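Local coordinates for NAD(P)-dependent oxidoreductase (Pseudomonas putida, PDB 7A3W), which probably catalyses the NADPH-dependent reduction of imines, acting in conjugate reduction and reductive amination, at residues 77-82 and 111-116; 243-248 and 267-272. One frame throughout, in Å; residues are numbered along the deposited sequence.

Contact 1: residues 77-82 and 111-116; sequences VFQDVL and AKRVDQ. With NDP (NADPH dihydro-nicotinamide-adenine-dinucleotide phosphate), chain F.
With chi1 near 180° (178°) and a bend at chi2, the Gln79 side chain carries its amide across to Arg113; the arginine, kinked at chi2 and chi3, comes to meet it at about a right angle. The pair joins two neighbouring helices of the Rossmann-type NADPH-binding domain, 75-83 and 104-116. What touches the amide is the aliphatic part of the arginine: Gln79 OE1 lies 3.5 Å from Arg113 CD, and Gln79 NE2 is 3.7 Å from the same carbon. Amide and guanidinium planes stand 60° apart, NE2 sitting at the guanidinium edge as a neighbour and not as a bonded partner. Beside this pair the buried Leu82 runs past Arg113 in the opposite direction, its CD2 4.1 Å from Arg113 CB; of the two segments, Leu82 and Arg113 have the nearest CA atoms, 7.4 Å apart. One turn further along 104-116, Gln116 OE1 lies 3.7 Å above one face of the guanidinium, offset toward its rim. Phe78 packs on Ile110, and Val114 on Tyr121 of strand 120-126. At the start of the first helix, Val77 N is hydrogen-bonded to Asp74 OD1. The same valine reaches the cofactor, its CG1 resting 3.5 Å from N6A of the NADPH adenine.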
loop_
_atom_site.group_PDB
_atom_site.type_symbol
_atom_site.label_atom_id
_atom_site.label_comp_id
_atom_site.label_asym_id
_atom_site.label_seq_id
_atom_site.Cartn_x
_atom_site.Cartn_y
_atom_site.Cartn_z
ATOM N N VAL B 77 7.090 -29.320 -0.652
ATOM C CA VAL B 77 7.518 -30.226 -1.767
ATOM C C VAL B 77 9.041 -30.371 -1.778
ATOM O O VAL B 77 9.520 -31.421 -2.211
ATOM C CB VAL B 77 6.938 -29.828 -3.140
ATOM C CG1 VAL B 77 5.415 -29.738 -3.082
ATOM C CG2 VAL B 77 7.548 -28.559 -3.709
ATOM N N PHE B 78 9.810 -29.415 -1.254
ATOM C CA PHE B 78 11.276 -29.608 -1.130
ATOM C C PHE B 78 11.569 -30.638 -0.033
ATOM O O PHE B 78 12.506 -31.429 -0.166
ATOM C CB PHE B 78 11.991 -28.290 -0.868
ATOM C CG PHE B 78 13.481 -28.467 -0.802
ATOM C CD1 PHE B 78 14.175 -29.070 -1.846
ATOM C CD2 PHE B 78 14.187 -28.088 0.324
ATOM C CE1 PHE B 78 15.555 -29.228 -1.781
ATOM C CE2 PHE B 78 15.561 -28.270 0.394
ATOM C CZ PHE B 78 16.241 -28.853 -0.652
ATOM N N GLN B 79 10.749 -30.683 1.013
ATOM C CA GLN B 79 10.846 -31.751 2.038
ATOM C C GLN B 79 10.670 -33.128 1.367
ATOM O O GLN B 79 11.427 -34.054 1.687
ATOM C CB GLN B 79 9.844 -31.483 3.166
ATOM C CG GLN B 79 9.851 -32.561 4.240
ATOM C CD GLN B 79 11.057 -32.499 5.152
ATOM O OE1 GLN B 79 12.065 -31.850 4.856
ATOM N NE2 GLN B 79 10.965 -33.178 6.291
ATOM N N ASP B 80 9.726 -33.265 0.434
ATOM C CA ASP B 80 9.507 -34.524 -0.337
ATOM C C ASP B 80 10.744 -34.839 -1.196
ATOM O O ASP B 80 11.155 -36.012 -1.271
ATOM C CB ASP B 80 8.257 -34.426 -1.212
ATOM C CG ASP B 80 6.986 -34.254 -0.403
ATOM O OD1 ASP B 80 6.985 -34.638 0.781
ATOM O OD2 ASP B 80 6.025 -33.722 -0.960
ATOM N N VAL B 81 11.334 -33.834 -1.836
ATOM C CA VAL B 81 12.598 -34.014 -2.609
ATOM C C VAL B 81 13.696 -34.551 -1.672
ATOM O O VAL B 81 14.348 -35.536 -2.026
ATOM C CB VAL B 81 13.007 -32.718 -3.319
ATOM C CG1 VAL B 81 14.439 -32.793 -3.839
ATOM C CG2 VAL B 81 12.014 -32.373 -4.427
ATOM N N LEU B 82 13.897 -33.930 -0.508
ATOM C CA LEU B 82 14.879 -34.399 0.507
ATOM C C LEU B 82 14.599 -35.870 0.865
ATOM O O LEU B 82 15.556 -36.652 0.891
ATOM C CB LEU B 82 14.791 -33.503 1.748
ATOM C CG LEU B 82 15.865 -32.417 1.902
ATOM C CD1 LEU B 82 16.532 -32.021 0.594
ATOM C CD2 LEU B 82 15.295 -31.189 2.597
ATOM N N ALA B 111 15.955 -27.332 7.634
ATOM C CA ALA B 111 17.283 -26.981 8.200
ATOM C C ALA B 111 17.897 -28.227 8.871
ATOM O O ALA B 111 19.100 -28.440 8.722
ATOM C CB ALA B 111 17.177 -25.827 9.168
ATOM N N LYS B 112 17.074 -29.017 9.563
ATOM C CA LYS B 112 17.496 -30.230 10.288
ATOM C C LYS B 112 17.993 -31.261 9.267
ATOM O O LYS B 112 19.147 -31.707 9.396
ATOM C CB LYS B 112 16.316 -30.739 11.127
ATOM C CG LYS B 112 16.593 -31.925 12.024
ATOM C CD LYS B 112 15.346 -32.751 12.349
ATOM N N ARG B 113 17.169 -31.589 8.263
ATOM C CA ARG B 113 17.522 -32.568 7.203
ATOM C C ARG B 113 18.806 -32.116 6.481
ATOM O O ARG B 113 19.667 -32.968 6.316
ATOM C CB ARG B 113 16.355 -32.762 6.225
ATOM C CG ARG B 113 15.164 -33.496 6.818
ATOM C CD ARG B 113 14.414 -34.314 5.754
ATOM N NE ARG B 113 14.239 -35.704 6.150
ATOM C CZ ARG B 113 15.192 -36.644 6.098
ATOM N NH1 ARG B 113 16.405 -36.364 5.643
ATOM N NH2 ARG B 113 14.915 -37.872 6.503
ATOM N N VAL B 114 18.946 -30.838 6.120
ATOM C CA VAL B 114 20.149 -30.356 5.381
ATOM C C VAL B 114 21.368 -30.554 6.290
ATOM O O VAL B 114 22.418 -31.061 5.809
ATOM C CB VAL B 114 20.009 -28.910 4.869
ATOM C CG1 VAL B 114 21.337 -28.331 4.387
ATOM C CG2 VAL B 114 18.950 -28.806 3.778
ATOM N N ASP B 115 21.213 -30.241 7.568
ATOM C CA ASP B 115 22.297 -30.407 8.566
ATOM C C ASP B 115 22.706 -31.884 8.662
ATOM O O ASP B 115 23.925 -32.158 8.685
ATOM C CB ASP B 115 21.915 -29.859 9.933
ATOM C CG ASP B 115 23.159 -29.728 10.777
ATOM O OD1 ASP B 115 24.120 -29.036 10.325
ATOM O OD2 ASP B 115 23.185 -30.366 11.831
ATOM N N GLN B 116 21.746 -32.802 8.659
ATOM C CA GLN B 116 22.015 -34.269 8.695
ATOM C C GLN B 116 22.892 -34.715 7.512
ATOM O O GLN B 116 23.600 -35.724 7.660
ATOM C CB GLN B 116 20.706 -35.048 8.717
ATOM C CG GLN B 116 19.984 -34.874 10.040
ATOM C CD GLN B 116 18.564 -35.382 10.045
ATOM O OE1 GLN B 116 17.931 -35.600 9.014
ATOM N NE2 GLN B 116 18.050 -35.567 11.249
HETATM P PA NDP F . 4.938 -22.000 -10.528
HETATM O O1A NDP F . 5.234 -21.321 -11.834
HETATM O O2A NDP F . 3.584 -22.600 -10.228
HETATM O O5B NDP F . 6.042 -23.147 -10.360
HETATM C C5B NDP F . 5.905 -24.138 -9.325
HETATM C C4B NDP F . 7.136 -25.004 -9.390
HETATM O O4B NDP F . 7.073 -26.017 -8.343
HETATM C C3B NDP F . 7.338 -25.768 -10.704
HETATM O O3B NDP F . 8.724 -25.933 -10.900
HETATM C C2B NDP F . 6.636 -27.078 -10.383
HETATM O O2B NDP F . 7.016 -28.228 -11.149
HETATM C C1B NDP F . 7.166 -27.275 -8.970
HETATM N N9A NDP F . 6.412 -28.253 -8.211
HETATM C C8A NDP F . 5.099 -28.227 -7.827
HETATM N N7A NDP F . 4.744 -29.294 -7.152
HETATM C C5A NDP F . 5.910 -30.039 -7.050
HETATM C C6A NDP F . 6.205 -31.278 -6.452
HETATM N N6A NDP F . 5.316 -32.013 -5.773
HETATM N N1A NDP F . 7.472 -31.730 -6.552
HETATM C C2A NDP F . 8.375 -31.003 -7.225
HETATM N N3A NDP F . 8.216 -29.841 -7.844
HETATM C C4A NDP F . 6.945 -29.411 -7.715
HETATM O O3 NDP F . 5.325 -21.104 -9.267
HETATM P PN NDP F . 6.331 -19.843 -9.243
HETATM O O1N NDP F . 5.494 -18.673 -9.600
HETATM O O2N NDP F . 7.542 -20.124 -10.083
HETATM O O5D NDP F . 6.644 -19.755 -7.690
HETATM C C5D NDP F . 7.633 -20.572 -7.030
HETATM C C4D NDP F . 7.804 -20.065 -5.621
HETATM O O4D NDP F . 8.337 -18.713 -5.639
HETATM C C3D NDP F . 6.522 -20.012 -4.768
HETATM O O3D NDP F . 6.791 -20.543 -3.478
HETATM C C2D NDP F . 6.164 -18.538 -4.792
HETATM O O2D NDP F . 5.376 -18.176 -3.665
HETATM C C1D NDP F . 7.537 -17.867 -4.862
HETATM N N1N NDP F . 7.526 -16.527 -5.525
HETATM C C2N NDP F . 7.065 -16.333 -6.809
HETATM C C3N NDP F . 6.903 -15.069 -7.338
HETATM C C7N NDP F . 6.401 -14.822 -8.721
HETATM O O7N NDP F . 6.173 -13.657 -9.044
HETATM N N7N NDP F . 6.247 -15.809 -9.588
HETATM C C4N NDP F . 7.314 -13.897 -6.536
HETATM C C5N NDP F . 7.810 -14.207 -5.219
HETATM C C6N NDP F . 8.003 -15.447 -4.817
HETATM P P2B NDP F . 6.246 -28.436 -12.555
HETATM O O1X NDP F . 4.765 -28.299 -12.208
HETATM O O2X NDP F . 6.799 -27.459 -13.569
HETATM O O3X NDP F . 6.656 -29.867 -12.831
#

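Contact 2: residues 243-248 and 267-272; sequences DVHVAG and DAYLSY. With NDP (NADPH dihydro-nicotinamide-adenine-dinucleotide phosphate), chain C.
Tyr269 and His245 meet at about a right angle, the phenol oxygen reaching the imidazole obliquely: Tyr269 OH is 3.2 Å from His245 CD2 and 3.3 Å from His245 CB. CG of Tyr269 stands anti to the backbone N (chi1 164°), which carries the phenol across from helix 264-278 to helix 242-258 in the all-helical C-terminal domain. A water links the two helices beside the rings, donating to His245 O at 2.8 Å and accepting from Tyr269 OH at 2.8 Å. Next to this polar bridge is an apolar pair, Val246 CG1 against Leu270 CD2 at 4.2 Å, at the nearest CA pair of the two segments.

Further out, the imidazole is held at both nitrogens: ND1 pairs with Ser241 O, just before the segment, and NE2 with Tyr129 OH of the second subunit. Phe185 of that subunit stacks on Tyr269 and meets the His245 ring nearly perpendicularly, so the contact is built into the dimer interface. On helix 264-278, Ser271 OG donates to Ala268 O at 2.6 Å, a carbonyl that also accepts from Tyr272 N.

Val244 belongs to the NADPH pocket and spreads its two methyls over the diphosphate, CG2 lying 3.4 Å from O2A and CG1 3.7 Å from O2N. Replaced by an alanine, this valine would lose both methyls, which is likely to open a gap beside the diphosphate and let the cofactor shift. Since this NADPH is also hydrogen-bonded by Ser40 and Arg39 of the second subunit, the cofactor lies between two chains. The tyrosine hydroxyl spends its proton on the water, so its link to the His245 carbonyl is made through solvent, while Asp243 of the same helix bonds directly to Gln277 of helix 264-278.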
loop_
_atom_site.group_PDB
_atom_site.type_symbol
_atom_site.label_atom_id
_atom_site.label_comp_id
_atom_site.label_asym_id
_atom_site.label_seq_id
_atom_site.Cartn_x
_atom_site.Cartn_y
_atom_site.Cartn_z
ATOM N N ASP B 243 -11.705 8.642 15.434
ATOM C CA ASP B 243 -13.157 8.890 15.235
ATOM C C ASP B 243 -13.387 9.612 13.892
ATOM O O ASP B 243 -14.321 9.293 13.177
ATOM C CB ASP B 243 -13.728 9.688 16.404
ATOM C CG ASP B 243 -13.892 8.891 17.686
ATOM O OD1 ASP B 243 -13.951 7.652 17.626
ATOM O OD2 ASP B 243 -13.932 9.528 18.735
ATOM N N VAL B 244 -12.516 10.548 13.527
ATOM C CA VAL B 244 -12.644 11.300 12.251
ATOM C C VAL B 244 -12.292 10.359 11.086
ATOM O O VAL B 244 -13.012 10.388 10.057
ATOM C CB VAL B 244 -11.820 12.599 12.315
ATOM C CG1 VAL B 244 -11.651 13.249 10.960
ATOM C CG2 VAL B 244 -12.448 13.575 13.317
ATOM N N HIS B 245 -11.281 9.497 11.234
ATOM C CA HIS B 245 -10.964 8.445 10.236
ATOM C C HIS B 245 -12.209 7.583 9.995
ATOM O O HIS B 245 -12.545 7.302 8.829
ATOM C CB HIS B 245 -9.804 7.552 10.692
ATOM C CG HIS B 245 -8.451 8.144 10.467
ATOM N ND1 HIS B 245 -7.835 8.944 11.387
ATOM C CD2 HIS B 245 -7.583 8.002 9.448
ATOM C CE1 HIS B 245 -6.647 9.328 10.928
ATOM N NE2 HIS B 245 -6.462 8.744 9.752
ATOM N N VAL B 246 -12.916 7.227 11.059
ATOM C CA VAL B 246 -14.088 6.327 10.900
ATOM C C VAL B 246 -15.171 7.091 10.125
ATOM O O VAL B 246 -15.754 6.520 9.168
ATOM C CB VAL B 246 -14.582 5.806 12.261
ATOM C CG1 VAL B 246 -15.946 5.140 12.135
ATOM C CG2 VAL B 246 -13.606 4.801 12.832
ATOM N N ALA B 247 -15.462 8.333 10.521
ATOM C CA ALA B 247 -16.549 9.119 9.901
ATOM C C ALA B 247 -16.250 9.254 8.411
ATOM O O ALA B 247 -17.148 9.125 7.622
ATOM C CB ALA B 247 -16.695 10.459 10.566
ATOM N N GLY B 248 -15.000 9.538 8.058
ATOM C CA GLY B 248 -14.581 9.663 6.649
ATOM C C GLY B 248 -14.712 8.350 5.897
ATOM O O GLY B 248 -15.247 8.356 4.782
ATOM N N ASP B 267 -13.904 -2.686 4.587
ATOM C CA ASP B 267 -14.534 -3.348 5.762
ATOM C C ASP B 267 -13.454 -3.755 6.770
ATOM O O ASP B 267 -13.658 -3.570 8.003
ATOM C CB ASP B 267 -15.339 -4.576 5.361
ATOM C CG ASP B 267 -16.600 -4.258 4.592
ATOM O OD1 ASP B 267 -17.049 -3.109 4.625
ATOM O OD2 ASP B 267 -17.125 -5.183 3.978
ATOM N N ALA B 268 -12.327 -4.272 6.286
ATOM C CA ALA B 268 -11.206 -4.713 7.150
ATOM C C ALA B 268 -10.643 -3.514 7.920
ATOM O O ALA B 268 -10.506 -3.580 9.149
ATOM C CB ALA B 268 -10.161 -5.418 6.316
ATOM N N TYR B 269 -10.314 -2.431 7.234
ATOM C CA TYR B 269 -9.770 -1.220 7.892
ATOM C C TYR B 269 -10.780 -0.688 8.913
ATOM O O TYR B 269 -10.392 -0.353 10.033
ATOM C CB TYR B 269 -9.431 -0.170 6.842
ATOM C CG TYR B 269 -9.227 1.211 7.396
ATOM C CD1 TYR B 269 -8.070 1.572 8.081
ATOM C CD2 TYR B 269 -10.201 2.171 7.221
ATOM C CE1 TYR B 269 -7.898 2.855 8.563
ATOM C CE2 TYR B 269 -10.046 3.455 7.694
ATOM C CZ TYR B 269 -8.879 3.808 8.338
ATOM O OH TYR B 269 -8.760 5.088 8.792
ATOM N N LEU B 270 -12.063 -0.632 8.560
ATOM C CA LEU B 270 -13.087 -0.085 9.496
ATOM C C LEU B 270 -13.168 -0.975 10.736
ATOM O O LEU B 270 -13.329 -0.412 11.837
ATOM C CB LEU B 270 -14.439 0.051 8.795
ATOM C CG LEU B 270 -14.645 1.370 8.059
ATOM C CD1 LEU B 270 -15.923 1.323 7.234
ATOM C CD2 LEU B 270 -14.662 2.542 9.032
ATOM N N SER B 271 -13.041 -2.292 10.581
ATOM C CA SER B 271 -13.073 -3.236 11.727
ATOM C C SER B 271 -11.910 -2.923 12.670
ATOM O O SER B 271 -12.095 -2.987 13.891
ATOM C CB SER B 271 -13.075 -4.688 11.281
ATOM O OG SER B 271 -11.782 -5.116 10.875
ATOM N N TYR B 272 -10.736 -2.564 12.148
ATOM C CA TYR B 272 -9.564 -2.251 12.989
ATOM C C TYR B 272 -9.797 -0.907 13.691
ATOM O O TYR B 272 -9.471 -0.767 14.888
ATOM C CB TYR B 272 -8.289 -2.266 12.156
ATOM C CG TYR B 272 -7.942 -3.614 11.576
ATOM C CD1 TYR B 272 -8.497 -4.779 12.075
ATOM C CD2 TYR B 272 -6.995 -3.730 10.566
ATOM C CE1 TYR B 272 -8.151 -6.019 11.572
ATOM C CE2 TYR B 272 -6.628 -4.969 10.059
ATOM C CZ TYR B 272 -7.218 -6.120 10.563
ATOM O OH TYR B 272 -6.902 -7.367 10.097
HETATM P PA NDP C . -12.151 17.646 13.735
HETATM O O1A NDP C . -10.851 18.063 14.335
HETATM O O2A NDP C . -13.117 16.722 14.447
HETATM O O5B NDP C . -12.943 18.997 13.454
HETATM C C5B NDP C . -14.332 18.962 13.068
HETATM C C4B NDP C . -14.809 20.373 12.867
HETATM O O4B NDP C . -16.211 20.344 12.477
HETATM C C3B NDP C . -14.735 21.284 14.103
HETATM O O3B NDP C . -14.493 22.639 13.748
HETATM C C2B NDP C . -16.150 21.153 14.641
HETATM O O2B NDP C . -16.528 22.256 15.454
HETATM C C1B NDP C . -16.918 21.189 13.330
HETATM N N9A NDP C . -18.301 20.746 13.449
HETATM C C8A NDP C . -18.811 19.532 13.821
HETATM N N7A NDP C . -20.120 19.513 13.869
HETATM C C5A NDP C . -20.491 20.787 13.482
HETATM C C6A NDP C . -21.739 21.406 13.314
HETATM N N6A NDP C . -22.902 20.797 13.535
HETATM N N1A NDP C . -21.739 22.699 12.905
HETATM C C2A NDP C . -20.574 23.318 12.674
HETATM N N3A NDP C . -19.340 22.840 12.819
HETATM C C4A NDP C . -19.373 21.557 13.224
HETATM O O3 NDP C . -11.950 17.141 12.236
HETATM P PN NDP C . -10.743 17.361 11.197
HETATM O O1N NDP C . -10.281 18.775 11.203
HETATM O O2N NDP C . -9.734 16.316 11.457
HETATM O O5D NDP C . -11.459 16.992 9.822
HETATM C C5D NDP C . -12.303 17.957 9.170
HETATM C C4D NDP C . -12.667 17.445 7.810
HETATM O O4D NDP C . -11.476 17.406 6.991
HETATM C C3D NDP C . -13.302 16.047 7.738
HETATM O O3D NDP C . -14.295 16.045 6.732
HETATM C C2D NDP C . -12.120 15.146 7.387
HETATM O O2D NDP C . -12.471 13.906 6.760
HETATM C C1D NDP C . -11.331 16.089 6.476
HETATM N N1N NDP C . -9.890 15.720 6.445
HETATM C C2N NDP C . -9.111 15.730 7.579
HETATM C C3N NDP C . -7.797 15.294 7.552
HETATM C C7N NDP C . -6.923 15.240 8.784
HETATM O O7N NDP C . -5.809 14.713 8.655
HETATM N N7N NDP C . -7.351 15.709 9.963
HETATM C C4N NDP C . -7.212 14.882 6.252
HETATM C C5N NDP C . -8.067 15.133 5.101
HETATM C C6N NDP C . -9.357 15.315 5.245
HETATM P P2B NDP C . -16.236 22.101 17.067
HETATM O O1X NDP C . -17.196 23.050 17.748
HETATM O O2X NDP C . -16.492 20.674 17.438
HETATM O O3X NDP C . -14.779 22.531 17.192
HETATM O O HOH W 1 -10.239 7.022 7.338
#

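How the contacts relate
From the N terminus the chain first builds the Rossmann-type domain, where contact 1 closes a loop of 28 residues that includes strand 95-98, tying helix 75-83 to helix 104-116. The long helix 173-200 then leads into the C-terminal domain. There contact 2 closes a shorter, mostly helical loop of 18 residues between helices 242-258 and 264-278. The two loops follow in series, neither nesting nor crossing, and lie on opposite sides of the chain's centre, their own centres 45 Å apart. Each contact reaches a different NADPH molecule; the one at contact 2 is also bound by the second subunit.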